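Side-chain contact in replication initiation and membrane attachment protein (Geobacillus stearothermophilus 10, PDB 5WTN), which probably takes part in primosome assembly at the start and restart of bacterial DNA replication, and forms a tetramer: residues Q35-C40 against E122-F127. Sequence-based numbering, arbitrary orientation.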
loop_
_atom_site.group_PDB
_atom_site.type_symbol
_atom_site.label_atom_id
_atom_site.label_comp_id
_atom_site.label_asym_id
_atom_site.label_seq_id
_atom_site.Cartn_x
_atom_site.Cartn_y
_atom_site.Cartn_z
ATOM N N GLN A 35 0.778 -5.513 -18.722
ATOM C CA GLN A 35 1.115 -4.417 -19.633
ATOM C C GLN A 35 1.729 -4.863 -20.939
ATOM O O GLN A 35 1.340 -4.364 -21.968
ATOM C CB GLN A 35 1.996 -3.362 -18.980
ATOM C CG GLN A 35 1.987 -2.031 -19.726
ATOM C CD GLN A 35 3.042 -1.070 -19.197
ATOM O OE1 GLN A 35 3.262 0.016 -19.748
ATOM N NE2 GLN A 35 3.685 -1.453 -18.122
ATOM N N PRO A 36 2.689 -5.807 -20.906
ATOM C CA PRO A 36 3.186 -6.272 -22.212
ATOM C C PRO A 36 2.085 -6.818 -23.134
ATOM O O PRO A 36 2.192 -6.699 -24.353
ATOM C CB PRO A 36 4.157 -7.378 -21.834
ATOM C CG PRO A 36 4.692 -6.933 -20.520
ATOM C CD PRO A 36 3.515 -6.328 -19.800
ATOM N N LEU A 37 1.034 -7.399 -22.571
ATOM C CA LEU A 37 -0.033 -7.906 -23.398
ATOM C C LEU A 37 -0.984 -6.807 -23.899
ATOM O O LEU A 37 -1.307 -6.774 -25.085
ATOM C CB LEU A 37 -0.785 -9.024 -22.674
ATOM C CG LEU A 37 0.041 -10.280 -22.319
ATOM C CD1 LEU A 37 -0.864 -11.448 -21.930
ATOM C CD2 LEU A 37 0.973 -10.683 -23.441
ATOM N N ILE A 38 -1.453 -5.926 -23.012
ATOM C CA ILE A 38 -2.497 -4.967 -23.389
ATOM C C ILE A 38 -2.002 -3.579 -23.818
ATOM O O ILE A 38 -2.763 -2.772 -24.414
ATOM C CB ILE A 38 -3.518 -4.799 -22.255
ATOM C CG1 ILE A 38 -2.886 -4.099 -21.053
ATOM C CG2 ILE A 38 -4.083 -6.156 -21.842
ATOM C CD1 ILE A 38 -3.890 -3.782 -19.952
ATOM N N GLY A 39 -0.730 -3.315 -23.526
ATOM C CA GLY A 39 -0.090 -2.068 -23.880
ATOM C C GLY A 39 -0.212 -1.012 -22.803
ATOM O O GLY A 39 -1.074 -1.097 -21.927
ATOM N N CYS A 40 0.644 0.008 -22.898
ATOM C CA CYS A 40 0.726 1.082 -21.913
ATOM C C CYS A 40 -0.526 1.947 -21.757
ATOM O O CYS A 40 -0.833 2.390 -20.643
ATOM C CB CYS A 40 1.946 1.959 -22.201
ATOM S SG CYS A 40 1.918 2.956 -23.736
ATOM N N GLU A 122 -3.225 -21.194 -19.375
ATOM C CA GLU A 122 -2.837 -21.728 -20.667
ATOM C C GLU A 122 -2.414 -20.646 -21.661
ATOM O O GLU A 122 -1.338 -20.724 -22.235
ATOM C CB GLU A 122 -3.951 -22.585 -21.252
ATOM C CG GLU A 122 -4.175 -23.884 -20.512
ATOM C CD GLU A 122 -5.055 -23.707 -19.290
ATOM O OE1 GLU A 122 -5.571 -22.582 -19.063
ATOM O OE2 GLU A 122 -5.228 -24.695 -18.542
ATOM N N MET A 123 -3.250 -19.638 -21.845
ATOM C CA MET A 123 -2.997 -18.605 -22.842
ATOM C C MET A 123 -2.031 -17.478 -22.442
ATOM O O MET A 123 -1.116 -17.155 -23.182
ATOM C CB MET A 123 -4.337 -18.070 -23.370
ATOM C CG MET A 123 -4.729 -18.713 -24.663
ATOM S SD MET A 123 -6.373 -18.341 -25.170
ATOM C CE MET A 123 -6.583 -16.689 -24.548
ATOM N N LEU A 124 -2.218 -16.918 -21.253
ATOM C CA LEU A 124 -1.524 -15.698 -20.864
ATOM C C LEU A 124 -0.031 -15.880 -20.765
ATOM O O LEU A 124 0.718 -15.034 -21.218
ATOM C CB LEU A 124 -2.086 -15.155 -19.552
ATOM C CG LEU A 124 -3.544 -14.722 -19.680
ATOM C CD1 LEU A 124 -4.127 -14.232 -18.358
ATOM C CD2 LEU A 124 -3.637 -13.650 -20.742
ATOM N N SER A 125 0.399 -16.985 -20.172
ATOM C CA SER A 125 1.815 -17.290 -20.068
ATOM C C SER A 125 2.476 -17.393 -21.437
ATOM O O SER A 125 3.510 -16.777 -21.654
ATOM C CB SER A 125 2.009 -18.584 -19.293
ATOM O OG SER A 125 1.112 -19.557 -19.797
ATOM N N VAL A 126 1.906 -18.144 -22.379
ATOM C CA VAL A 126 2.615 -18.250 -23.656
ATOM C C VAL A 126 2.627 -16.925 -24.437
ATOM O O VAL A 126 3.665 -16.534 -24.967
ATOM C CB VAL A 126 2.342 -19.565 -24.510
ATOM C CG1 VAL A 126 1.542 -20.587 -23.746
ATOM C CG2 VAL A 126 1.748 -19.254 -25.869
ATOM N N PHE A 127 1.511 -16.207 -24.457
ATOM C CA PHE A 127 1.539 -14.840 -24.964
ATOM C C PHE A 127 2.629 -13.981 -24.333
ATOM O O PHE A 127 3.379 -13.311 -25.034
ATOM C CB PHE A 127 0.208 -14.159 -24.753
ATOM C CG PHE A 127 -0.855 -14.633 -25.675
ATOM C CD1 PHE A 127 -0.581 -14.865 -27.007
ATOM C CD2 PHE A 127 -2.141 -14.862 -25.205
ATOM C CE1 PHE A 127 -1.563 -15.301 -27.856
ATOM C CE2 PHE A 127 -3.129 -15.306 -26.049
ATOM C CZ PHE A 127 -2.841 -15.524 -27.374
#
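Leu37 and Phe127 mark the closest approach of the two backbones, their CA atoms 7.3 Å apart, where the last turn of helix 24-38 meets helix 122-132. From helix 24-38, Leu37 is the residue that makes the contact, its CB aimed at the other helix and CG anti to the carbonyl carbon (chi1 -62°), which carries its two methyls to Leu124 and Phe127, residues three apart on one face of helix 122-132. CD1 meets the CD2 methyl of Leu124 at 3.7 Å, one leucine tip against another, and also lies 4.1 Å from Phe127 CB, while CD2 packs on Phe127, 3.8 Å from its CB. The phenylalanine therefore offers the root of its side chain, across which Leu37 runs at about a right angle; with CG beside its own backbone N (chi1 -74°), the ring turns away and leaves the CB in front. No hydrogen bond crosses between the segments, and the junction is purely apolar and buried. Shortening Leu37 to an alanine is likely to leave Leu124 CD2 and Phe127 CB without the methyls that touch them. Gly39, with positive phi (90°), ends helix 24-38, and its N still donates to Gln35 O at 2.8 Å. It also N-caps helix 40-55, so Leu37 projects just before the chain turns from one helix into the next. Pro36, next to Leu37, packs farther along helix 122-132 on Leu128, Gln131 and Val132. Leu124 also touches Leu113, in the loop after strand 104-109, and Tyr199 of the second subunit. On the other helix, Pro36 rests on Ala68 of the third subunit, so the junction has the second subunit near helix 122-132 and the third near helix 24-38.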